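PDB 3EB7: insecticidal Delta-Endotoxin Cry8Ea1 from Bacillus Thuringiensis, which is toxic to larvae of the underground pest Holotrichia parallela, probably by binding midgut receptors and forming pores in the gut cell membrane, as other three-domain Cry toxins do. Local coordinates for residues K299-G303 against D426-F430; R500-C506 against N543-F549; Y505-F511 against R526-P532. All blocks are in the same frame, centred on the assembly; numbering follows the deposited sequence.

The three contacts come from the two beta-rich parts of this three-domain toxin. Interaction 1 closes first along the chain and joins two sheets of the middle, beta-prism domain, through strands 296-310 and 427-434. Interactions 2 and 3 belong to the C-terminal beta-sandwich, with centres about 44 and 46 Å from that of interaction 1. Their own centres are 10 Å apart, and interaction 3 is nested within the chain loop that interaction 2 closes. Both use strand 498-507 and share Tyr505 and Cys506, and Phe527 packs on Ala547 and Phe549. The pair therefore forms one continuous patch of the sandwich, while interaction 1 lies in a separate domain, where it joins two of its sheets.

Interaction 1: residues K299-G303 against D426-F430; sequences KKWIG and DVPVF. With SO4 (sulfate ion), chain E.
With CG wedged between its backbone N and carbonyl carbon (chi1 58°) and a final bend at chi4 (70°), Lys300 swings its ammonium group across to Asp426, whose carboxylate reaches back from the other segment. The two side chains cross at about a right angle, and NZ of Lys300 meets OD2 of Asp426 at 2.6 Å, nearly along the C-O axis of that oxygen. This is a short salt bridge between buried residues. The same OD2 also takes a salt bridge from Arg423, while OD1 accepts a hydrogen bond from the backbone N of Asn424, and both carboxylate oxygens are thus engaged. Ile302 lies alongside the aspartate, its CG2 3.8 Å from OD2 of Asp426.

A water links the backbones: it donates to O of Trp301 at 2.6 Å and to O of Asp426 at 2.8 Å, bridging two carbonyls that could not bond to each other directly. Beyond it the contact turns apolar. The Trp301 indole has CG of Pro428 over one face, 4.5 Å from CD2 of Trp301, and its far corner CH2 comes within 4.2 Å of CE2 of Phe430, approaching the phenyl ring at its edge. NE1 of the indole is bonded to His304, and Phe421 stacks on the ring. At the outer end, NZ of Lys299 makes a weak hydrogen bond, 3.2 Å long, to O3 of a sulfate probably from the crystallisation liquor.

Strands 296-310 and 427-434 belong to different sheets of the beta-prism domain, so the contact bridges them through side chains and water. Two basic groups sharing one buried carboxylate oxygen would probably keep Asp426 ionised, its charge balanced by Lys300 and Arg423 at the polar end of a contact whose other end is apolar.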
loop_
_atom_site.group_PDB
_atom_site.type_symbol
_atom_site.label_atom_id
_atom_site.label_comp_id
_atom_site.label_asym_id
_atom_site.label_seq_id
_atom_site.Cartn_x
_atom_site.Cartn_y
_atom_site.Cartn_z
ATOM N N LYS A 299 5.319 -28.950 20.008
ATOM C CA LYS A 299 4.115 -29.151 19.205
ATOM C C LYS A 299 3.949 -27.941 18.295
ATOM O O LYS A 299 3.801 -26.801 18.762
ATOM C CB LYS A 299 2.889 -29.314 20.065
ATOM C CG LYS A 299 2.772 -30.599 20.760
ATOM C CD LYS A 299 1.663 -30.429 21.791
ATOM C CE LYS A 299 1.071 -31.726 22.174
ATOM N NZ LYS A 299 0.407 -31.522 23.502
ATOM N N LYS A 300 3.973 -28.194 16.988
ATOM C CA LYS A 300 4.158 -27.116 16.032
ATOM C C LYS A 300 3.217 -27.226 14.838
ATOM O O LYS A 300 2.680 -28.271 14.558
ATOM C CB LYS A 300 5.630 -27.045 15.582
ATOM C CG LYS A 300 6.159 -28.308 14.954
ATOM C CD LYS A 300 7.543 -28.048 14.315
ATOM C CE LYS A 300 8.389 -29.327 14.101
ATOM N NZ LYS A 300 7.793 -30.143 13.036
ATOM N N TRP A 301 3.042 -26.107 14.156
ATOM C CA TRP A 301 2.240 -25.960 12.953
ATOM C C TRP A 301 2.994 -26.665 11.815
ATOM O O TRP A 301 4.083 -26.182 11.362
ATOM C CB TRP A 301 2.147 -24.448 12.699
ATOM C CG TRP A 301 1.334 -23.929 11.503
ATOM C CD1 TRP A 301 1.215 -24.484 10.235
ATOM C CD2 TRP A 301 0.588 -22.696 11.468
ATOM N NE1 TRP A 301 0.411 -23.670 9.442
ATOM C CE2 TRP A 301 0.034 -22.567 10.165
ATOM C CE3 TRP A 301 0.343 -21.686 12.410
ATOM C CZ2 TRP A 301 -0.778 -21.486 9.801
ATOM C CZ3 TRP A 301 -0.469 -20.612 12.046
ATOM C CH2 TRP A 301 -1.017 -20.524 10.740
ATOM N N ILE A 302 2.462 -27.820 11.402
ATOM C CA ILE A 302 3.035 -28.616 10.297
ATOM C C ILE A 302 2.250 -28.545 8.965
ATOM O O ILE A 302 2.688 -29.099 7.958
ATOM C CB ILE A 302 3.249 -30.128 10.654
ATOM C CG1 ILE A 302 1.907 -30.818 10.953
ATOM C CG2 ILE A 302 4.239 -30.294 11.771
ATOM C CD1 ILE A 302 1.990 -32.372 11.103
ATOM N N GLY A 303 1.104 -27.876 8.964
ATOM C CA GLY A 303 0.298 -27.704 7.755
ATOM C C GLY A 303 -0.953 -26.934 8.107
ATOM O O GLY A 303 -1.274 -26.779 9.293
ATOM N N ASP A 426 9.609 -25.989 9.013
ATOM C CA ASP A 426 8.162 -25.695 8.996
ATOM C C ASP A 426 7.966 -24.220 9.304
ATOM O O ASP A 426 8.007 -23.792 10.484
ATOM C CB ASP A 426 7.414 -26.571 10.005
ATOM C CG ASP A 426 7.623 -28.081 9.755
ATOM O OD1 ASP A 426 7.835 -28.482 8.581
ATOM O OD2 ASP A 426 7.561 -28.882 10.723
ATOM N N VAL A 427 7.839 -23.438 8.235
ATOM C CA VAL A 427 7.808 -21.999 8.345
ATOM C C VAL A 427 6.647 -21.352 7.554
ATOM O O VAL A 427 6.631 -21.401 6.326
ATOM C CB VAL A 427 9.167 -21.335 7.909
ATOM C CG1 VAL A 427 9.109 -19.850 8.119
ATOM C CG2 VAL A 427 10.349 -21.901 8.660
ATOM N N PRO A 428 5.683 -20.745 8.272
ATOM C CA PRO A 428 4.621 -19.929 7.654
ATOM C C PRO A 428 5.022 -18.484 7.337
ATOM O O PRO A 428 5.945 -17.926 7.950
ATOM C CB PRO A 428 3.484 -19.962 8.696
ATOM C CG PRO A 428 4.133 -20.358 10.041
ATOM C CD PRO A 428 5.548 -20.848 9.753
ATOM N N VAL A 429 4.352 -17.894 6.348
ATOM C CA VAL A 429 4.504 -16.469 6.057
ATOM C C VAL A 429 3.095 -15.888 6.114
ATOM O O VAL A 429 2.146 -16.497 5.623
ATOM C CB VAL A 429 5.200 -16.236 4.654
ATOM C CG1 VAL A 429 5.095 -14.812 4.180
ATOM C CG2 VAL A 429 6.662 -16.624 4.719
ATOM N N PHE A 430 2.947 -14.736 6.759
ATOM C CA PHE A 430 1.653 -14.032 6.800
ATOM C C PHE A 430 1.653 -12.919 5.754
ATOM O O PHE A 430 2.641 -12.200 5.610
ATOM C CB PHE A 430 1.406 -13.442 8.192
ATOM C CG PHE A 430 1.143 -14.463 9.302
ATOM C CD1 PHE A 430 1.049 -14.034 10.637
ATOM C CD2 PHE A 430 0.982 -15.820 9.049
ATOM C CE1 PHE A 430 0.786 -14.962 11.692
ATOM C CE2 PHE A 430 0.723 -16.754 10.113
ATOM C CZ PHE A 430 0.612 -16.335 11.395
HETATM S S SO4 E . 0.769 -34.753 24.981
HETATM O O1 SO4 E . 1.050 -35.961 25.750
HETATM O O2 SO4 E . -0.679 -34.581 24.857
HETATM O O3 SO4 E . 1.390 -33.643 25.717
HETATM O O4 SO4 E . 1.331 -34.809 23.628
HETATM O O HOH W 1 5.652 -24.166 11.887
#

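Interaction 2: residues R500-C506 against N543-F549; sequences RVRIRYC and NFKFASF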
loop_
_atom_site.group_PDB
_atom_site.type_symbol
_atom_site.label_atom_id
_atom_site.label_comp_id
_atom_site.label_asym_id
_atom_site.label_seq_id
_atom_site.Cartn_x
_atom_site.Cartn_y
_atom_site.Cartn_z
ATOM N N ARG A 500 -21.465 9.841 -12.542
ATOM C CA ARG A 500 -20.776 9.505 -13.769
ATOM C C ARG A 500 -19.509 8.790 -13.349
ATOM O O ARG A 500 -19.116 8.839 -12.177
ATOM C CB ARG A 500 -20.479 10.735 -14.618
ATOM C CG ARG A 500 -19.440 11.641 -14.045
ATOM C CD ARG A 500 -19.361 12.959 -14.769
ATOM N NE ARG A 500 -18.140 13.700 -14.473
ATOM C CZ ARG A 500 -16.915 13.312 -14.835
ATOM N NH1 ARG A 500 -16.715 12.164 -15.500
ATOM N NH2 ARG A 500 -15.868 14.071 -14.532
ATOM N N VAL A 501 -18.882 8.157 -14.330
ATOM C CA VAL A 501 -17.797 7.225 -14.163
ATOM C C VAL A 501 -16.619 7.656 -15.027
ATOM O O VAL A 501 -16.793 8.066 -16.172
ATOM C CB VAL A 501 -18.250 5.795 -14.653
ATOM C CG1 VAL A 501 -17.077 4.890 -14.950
ATOM C CG2 VAL A 501 -19.149 5.137 -13.624
ATOM N N ARG A 502 -15.407 7.530 -14.486
ATOM C CA ARG A 502 -14.217 7.548 -15.311
ATOM C C ARG A 502 -13.330 6.393 -14.901
ATOM O O ARG A 502 -13.319 5.989 -13.740
ATOM C CB ARG A 502 -13.488 8.892 -15.265
ATOM C CG ARG A 502 -13.266 9.441 -13.879
ATOM C CD ARG A 502 -12.317 10.600 -13.937
ATOM N NE ARG A 502 -11.830 10.824 -12.605
ATOM C CZ ARG A 502 -11.715 12.007 -12.010
ATOM N NH1 ARG A 502 -11.996 13.111 -12.677
ATOM N NH2 ARG A 502 -11.272 12.069 -10.755
ATOM N N ILE A 503 -12.606 5.857 -15.869
ATOM C CA ILE A 503 -11.857 4.642 -15.683
ATOM C C ILE A 503 -10.399 4.935 -15.947
ATOM O O ILE A 503 -10.067 5.461 -16.988
ATOM C CB ILE A 503 -12.369 3.509 -16.630
ATOM C CG1 ILE A 503 -13.815 3.116 -16.300
ATOM C CG2 ILE A 503 -11.516 2.260 -16.507
ATOM C CD1 ILE A 503 -14.779 3.588 -17.292
ATOM N N ARG A 504 -9.531 4.605 -14.997
ATOM C CA ARG A 504 -8.093 4.781 -15.183
ATOM C C ARG A 504 -7.522 3.565 -15.925
ATOM O O ARG A 504 -7.733 2.417 -15.520
ATOM C CB ARG A 504 -7.391 5.000 -13.832
ATOM C CG ARG A 504 -5.961 5.529 -13.948
ATOM C CD ARG A 504 -5.465 6.144 -12.589
ATOM N NE ARG A 504 -4.080 6.613 -12.699
ATOM C CZ ARG A 504 -3.085 6.265 -11.887
ATOM N NH1 ARG A 504 -3.304 5.455 -10.844
ATOM N NH2 ARG A 504 -1.859 6.739 -12.110
ATOM N N TYR A 505 -6.824 3.819 -17.031
ATOM C CA TYR A 505 -6.322 2.731 -17.861
ATOM C C TYR A 505 -4.989 3.050 -18.518
ATOM O O TYR A 505 -4.550 4.166 -18.531
ATOM C CB TYR A 505 -7.341 2.347 -18.936
ATOM C CG TYR A 505 -7.373 3.328 -20.099
ATOM C CD1 TYR A 505 -8.173 4.462 -20.046
ATOM C CD2 TYR A 505 -6.569 3.129 -21.241
ATOM C CE1 TYR A 505 -8.210 5.371 -21.107
ATOM C CE2 TYR A 505 -6.585 4.034 -22.297
ATOM C CZ TYR A 505 -7.416 5.146 -22.225
ATOM O OH TYR A 505 -7.445 6.052 -23.254
ATOM N N CYS A 506 -4.354 2.027 -19.060
ATOM C CA CYS A 506 -3.208 2.197 -19.908
ATOM C C CYS A 506 -3.384 1.170 -21.045
ATOM O O CYS A 506 -3.704 -0.009 -20.771
ATOM C CB CYS A 506 -1.933 1.949 -19.102
ATOM S SG CYS A 506 -0.415 1.935 -20.100
ATOM N N ASN A 543 1.769 7.215 -19.200
ATOM C CA ASN A 543 1.010 6.200 -19.904
ATOM C C ASN A 543 -0.316 5.840 -19.227
ATOM O O ASN A 543 -1.073 5.035 -19.753
ATOM C CB ASN A 543 1.855 4.926 -20.085
ATOM C CG ASN A 543 3.166 5.184 -20.850
ATOM O OD1 ASN A 543 3.167 5.772 -21.939
ATOM N ND2 ASN A 543 4.271 4.721 -20.290
ATOM N N PHE A 544 -0.626 6.438 -18.082
ATOM C CA PHE A 544 -1.970 6.244 -17.491
ATOM C C PHE A 544 -2.912 7.367 -17.813
ATOM O O PHE A 544 -2.531 8.528 -17.701
ATOM C CB PHE A 544 -1.847 6.021 -15.992
ATOM C CG PHE A 544 -1.112 4.770 -15.682
ATOM C CD1 PHE A 544 0.249 4.806 -15.438
ATOM C CD2 PHE A 544 -1.780 3.540 -15.721
ATOM C CE1 PHE A 544 0.934 3.631 -15.197
ATOM C CE2 PHE A 544 -1.109 2.368 -15.485
ATOM C CZ PHE A 544 0.244 2.397 -15.220
ATOM N N LYS A 545 -4.128 7.031 -18.260
ATOM C CA LYS A 545 -5.091 8.055 -18.679
ATOM C C LYS A 545 -6.487 7.685 -18.217
ATOM O O LYS A 545 -6.717 6.569 -17.773
ATOM C CB LYS A 545 -5.076 8.243 -20.210
ATOM C CG LYS A 545 -3.680 8.596 -20.798
ATOM C CD LYS A 545 -3.712 9.747 -21.807
ATOM C CE LYS A 545 -2.319 10.363 -22.002
ATOM N NZ LYS A 545 -1.258 9.350 -22.479
ATOM N N PHE A 546 -7.415 8.622 -18.362
ATOM C CA PHE A 546 -8.806 8.415 -17.997
ATOM C C PHE A 546 -9.700 8.187 -19.212
ATOM O O PHE A 546 -9.605 8.892 -20.203
ATOM C CB PHE A 546 -9.343 9.600 -17.183
ATOM C CG PHE A 546 -8.999 9.533 -15.727
ATOM C CD1 PHE A 546 -9.449 8.465 -14.939
ATOM C CD2 PHE A 546 -8.239 10.542 -15.131
ATOM C CE1 PHE A 546 -9.134 8.378 -13.577
ATOM C CE2 PHE A 546 -7.910 10.470 -13.760
ATOM C CZ PHE A 546 -8.365 9.380 -12.986
ATOM N N ALA A 547 -10.526 7.154 -19.127
ATOM C CA ALA A 547 -11.690 7.015 -19.972
ATOM C C ALA A 547 -12.845 7.623 -19.179
ATOM O O ALA A 547 -13.320 7.019 -18.212
ATOM C CB ALA A 547 -11.953 5.555 -20.284
ATOM N N SER A 548 -13.280 8.818 -19.594
ATOM C CA SER A 548 -14.246 9.614 -18.856
ATOM C C SER A 548 -15.546 9.825 -19.656
ATOM O O SER A 548 -15.531 10.162 -20.842
ATOM C CB SER A 548 -13.619 10.954 -18.447
ATOM O OG SER A 548 -14.503 11.731 -17.647
ATOM N N PHE A 549 -16.668 9.587 -18.981
ATOM C CA PHE A 549 -17.990 9.781 -19.516
ATOM C C PHE A 549 -18.650 10.904 -18.728
ATOM O O PHE A 549 -18.482 10.976 -17.504
ATOM C CB PHE A 549 -18.842 8.539 -19.303
ATOM C CG PHE A 549 -18.314 7.303 -19.967
ATOM C CD1 PHE A 549 -17.639 6.332 -19.212
ATOM C CD2 PHE A 549 -18.521 7.077 -21.347
ATOM C CE1 PHE A 549 -17.162 5.164 -19.806
ATOM C CE2 PHE A 549 -18.041 5.889 -21.962
ATOM C CZ PHE A 549 -17.359 4.930 -21.181
#
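The terminal NH1 of Arg500 is shared between two acceptors on the opposing segment, O of Phe549 at 2.9 Å and OG of Ser548 at 3.1 Å. Both partners are tilted from the guanidinium plane, and neither bond is straight, both bending to below 140° at the hydrogen. CG of Arg500 lies between its backbone N and carbonyl carbon (chi1 70°), and the extended chain beyond it runs past O of Phe549, which allows NH1 to reach back to that carbonyl.

From here the strands run antiparallel. Ile503 with Ala547 and Tyr505 with Lys545 form hydrogen-bonded pairs, the shortest bond being N of Ile503 to O of Ala547 at 2.7 Å. On the face carrying Arg502, Arg504 and Phe546, the Arg502 chain lies over the Phe546 ring: its CD sits 3.8 Å from the ring centroid in a CH-pi contact, and its CZ is 4.6 Å from the same centroid in a cation-pi contact. The guanidinium is inclined 34° to the ring and forms a salt bridge with Glu584. CB of Arg504 also touches this ring, obliquely. On the other face, the Tyr505 ring turns its CE1 edge to N of Ala547, and CE1 also touches CB of Ala547; CD1 of Ile503 lies 3.8 Å from CE1 of Phe549, at the edge of that ring. Cys506 SG stands above the Phe544 face at a distance.

Strand 498-507 is paired on its other edge with strand 578-588, whose Asp581 binds Arg504. Ile503 and Phe549 pack against Leu513 and Val515 of strand 511-517, across the interior of the sandwich.

Interaction 3: residues Y505-F511 against R526-P532; sequences YCSSVDF and RFNKSAP
The hydroxyl of Tyr505 donates to O of Asn528 at 2.7 Å, in the carbonyl plane, and this oxygen lies at the edge of the tyrosine ring. Nearby, N of Lys529 donates to OD2 of Asp510 at 2.8 Å, using the anti lone pair of the carboxylate and tying the Asp510 side chain to the opposite backbone. Further along, Ser507 and Ser530 bond reciprocally: N of Ser530 gives a nearly straight bond to O of Ser507 at 2.8 Å (172° at the hydrogen), and N of Ser507 returns one to OG of Ser530 at 3.0 Å. That hydroxyl also bonds O of Asn543, and a weak bond from N of Ala531 adds a second grip on O of Ser507. Within its own segment OG of Ser507 donates to O of Val509.

At the other end, Phe511 and Phe527 form an antiparallel hydrogen-bonded pair. With CG between backbone N and carbonyl carbon (chi1 59°), the Phe511 ring turns one face to CB of Phe527, 3.9 Å from CZ of Phe511; its edge points at the face of Tyr505, an edge-to-face arrangement. The guanidinium of Arg526 spreads over the Asp510-Phe511 peptide, with N of Phe511 3.8 Å above its centre, and its NH1 forms a salt bridge with Asp512. SG of Cys506 touches CB of Ala531 at 3.8 Å.

Strands 511-517 and 520-527 follow each other directly as an antiparallel beta hairpin. Residues 508-510 carry the chain from the end of strand 498-507 into the hairpin, and the contact lays the hairpin's end and the loop after it along a sheet-to-sheet crossing, as expected of a beta-sandwich.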
loop_
_atom_site.group_PDB
_atom_site.type_symbol
_atom_site.label_atom_id
_atom_site.label_comp_id
_atom_site.label_asym_id
_atom_site.label_seq_id
_atom_site.Cartn_x
_atom_site.Cartn_y
_atom_site.Cartn_z
ATOM N N TYR A 505 -6.824 3.819 -17.031
ATOM C CA TYR A 505 -6.322 2.731 -17.861
ATOM C C TYR A 505 -4.989 3.050 -18.518
ATOM O O TYR A 505 -4.550 4.166 -18.531
ATOM C CB TYR A 505 -7.341 2.347 -18.936
ATOM C CG TYR A 505 -7.373 3.328 -20.099
ATOM C CD1 TYR A 505 -8.173 4.462 -20.046
ATOM C CD2 TYR A 505 -6.569 3.129 -21.241
ATOM C CE1 TYR A 505 -8.210 5.371 -21.107
ATOM C CE2 TYR A 505 -6.585 4.034 -22.297
ATOM C CZ TYR A 505 -7.416 5.146 -22.225
ATOM O OH TYR A 505 -7.445 6.052 -23.254
ATOM N N CYS A 506 -4.354 2.027 -19.060
ATOM C CA CYS A 506 -3.208 2.197 -19.908
ATOM C C CYS A 506 -3.384 1.170 -21.045
ATOM O O CYS A 506 -3.704 -0.009 -20.771
ATOM C CB CYS A 506 -1.933 1.949 -19.102
ATOM S SG CYS A 506 -0.415 1.935 -20.100
ATOM N N SER A 507 -3.207 1.596 -22.303
ATOM C CA SER A 507 -3.210 0.635 -23.437
ATOM C C SER A 507 -2.241 1.002 -24.540
ATOM O O SER A 507 -1.901 2.161 -24.695
ATOM C CB SER A 507 -4.591 0.492 -24.045
ATOM O OG SER A 507 -5.037 1.737 -24.530
ATOM N N SER A 508 -1.788 -0.014 -25.276
ATOM C CA SER A 508 -1.022 0.145 -26.504
ATOM C C SER A 508 -1.955 0.224 -27.733
ATOM O O SER A 508 -1.482 0.372 -28.852
ATOM C CB SER A 508 -0.059 -1.037 -26.672
ATOM O OG SER A 508 -0.772 -2.269 -26.596
ATOM N N VAL A 509 -3.271 0.129 -27.517
ATOM C CA VAL A 509 -4.265 0.087 -28.601
ATOM C C VAL A 509 -5.466 0.983 -28.301
ATOM O O VAL A 509 -5.699 1.296 -27.140
ATOM C CB VAL A 509 -4.767 -1.365 -28.897
ATOM C CG1 VAL A 509 -3.654 -2.190 -29.449
ATOM C CG2 VAL A 509 -5.439 -2.019 -27.660
ATOM N N ASP A 510 -6.196 1.413 -29.339
ATOM C CA ASP A 510 -7.494 2.083 -29.158
ATOM C C ASP A 510 -8.525 0.946 -28.997
ATOM O O ASP A 510 -8.312 -0.118 -29.543
ATOM C CB ASP A 510 -7.919 2.957 -30.364
ATOM C CG ASP A 510 -6.816 3.904 -30.890
ATOM O OD1 ASP A 510 -6.703 4.042 -32.156
ATOM O OD2 ASP A 510 -6.074 4.533 -30.090
ATOM N N PHE A 511 -9.646 1.180 -28.288
ATOM C CA PHE A 511 -10.592 0.120 -27.927
ATOM C C PHE A 511 -11.951 0.701 -27.579
ATOM O O PHE A 511 -12.080 1.860 -27.183
ATOM C CB PHE A 511 -10.083 -0.724 -26.718
ATOM C CG PHE A 511 -9.839 0.083 -25.471
ATOM C CD1 PHE A 511 -10.752 0.070 -24.426
ATOM C CD2 PHE A 511 -8.709 0.926 -25.361
ATOM C CE1 PHE A 511 -10.533 0.878 -23.279
ATOM C CE2 PHE A 511 -8.494 1.701 -24.242
ATOM C CZ PHE A 511 -9.419 1.682 -23.205
ATOM N N ARG A 526 -15.355 4.913 -27.396
ATOM C CA ARG A 526 -14.060 4.514 -27.883
ATOM C C ARG A 526 -12.989 5.324 -27.181
ATOM O O ARG A 526 -13.179 6.512 -26.929
ATOM C CB ARG A 526 -13.945 4.736 -29.389
ATOM C CG ARG A 526 -12.610 4.257 -29.930
ATOM C CD ARG A 526 -12.879 3.484 -31.161
ATOM N NE ARG A 526 -11.693 2.839 -31.723
ATOM C CZ ARG A 526 -11.522 1.530 -31.702
ATOM N NH1 ARG A 526 -12.421 0.768 -31.100
ATOM N NH2 ARG A 526 -10.451 0.994 -32.241
ATOM N N PHE A 527 -11.860 4.679 -26.861
ATOM C CA PHE A 527 -10.780 5.359 -26.189
ATOM C C PHE A 527 -9.483 5.066 -26.872
ATOM O O PHE A 527 -9.324 4.037 -27.515
ATOM C CB PHE A 527 -10.791 5.019 -24.689
ATOM C CG PHE A 527 -12.076 5.404 -24.030
ATOM C CD1 PHE A 527 -13.144 4.494 -23.976
ATOM C CD2 PHE A 527 -12.255 6.715 -23.564
ATOM C CE1 PHE A 527 -14.370 4.875 -23.426
ATOM C CE2 PHE A 527 -13.466 7.107 -23.032
ATOM C CZ PHE A 527 -14.534 6.201 -22.954
ATOM N N ASN A 528 -8.564 6.006 -26.768
ATOM C CA ASN A 528 -7.346 5.952 -27.545
ATOM C C ASN A 528 -6.192 5.370 -26.751
ATOM O O ASN A 528 -6.211 5.340 -25.527
ATOM C CB ASN A 528 -7.000 7.354 -28.060
ATOM C CG ASN A 528 -7.961 7.842 -29.163
ATOM O OD1 ASN A 528 -8.500 7.052 -29.929
ATOM N ND2 ASN A 528 -8.118 9.147 -29.268
ATOM N N LYS A 529 -5.197 4.886 -27.469
ATOM C CA LYS A 529 -4.057 4.257 -26.866
ATOM C C LYS A 529 -3.227 5.308 -26.133
ATOM O O LYS A 529 -3.240 6.472 -26.514
ATOM C CB LYS A 529 -3.226 3.523 -27.922
ATOM C CG LYS A 529 -2.442 4.378 -28.871
ATOM C CD LYS A 529 -1.612 3.463 -29.784
ATOM C CE LYS A 529 -0.391 4.174 -30.297
ATOM N NZ LYS A 529 0.727 3.232 -30.681
ATOM N N SER A 530 -2.495 4.881 -25.115
ATOM C CA SER A 530 -1.867 5.808 -24.179
ATOM C C SER A 530 -0.399 5.461 -24.048
ATOM O O SER A 530 0.347 6.141 -23.337
ATOM C CB SER A 530 -2.537 5.684 -22.806
ATOM O OG SER A 530 -2.187 4.428 -22.269
ATOM N N ALA A 531 0.008 4.377 -24.710
ATOM C CA ALA A 531 1.352 3.861 -24.521
ATOM C C ALA A 531 1.839 3.227 -25.797
ATOM O O ALA A 531 1.029 2.758 -26.579
ATOM C CB ALA A 531 1.378 2.848 -23.381
ATOM N N PRO A 532 3.173 3.191 -26.002
ATOM C CA PRO A 532 3.639 2.396 -27.157
ATOM C C PRO A 532 3.548 0.892 -26.861
ATOM O O PRO A 532 3.227 0.495 -25.730
ATOM C CB PRO A 532 5.097 2.855 -27.343
ATOM C CG PRO A 532 5.532 3.290 -25.957
ATOM C CD PRO A 532 4.301 3.831 -25.268
#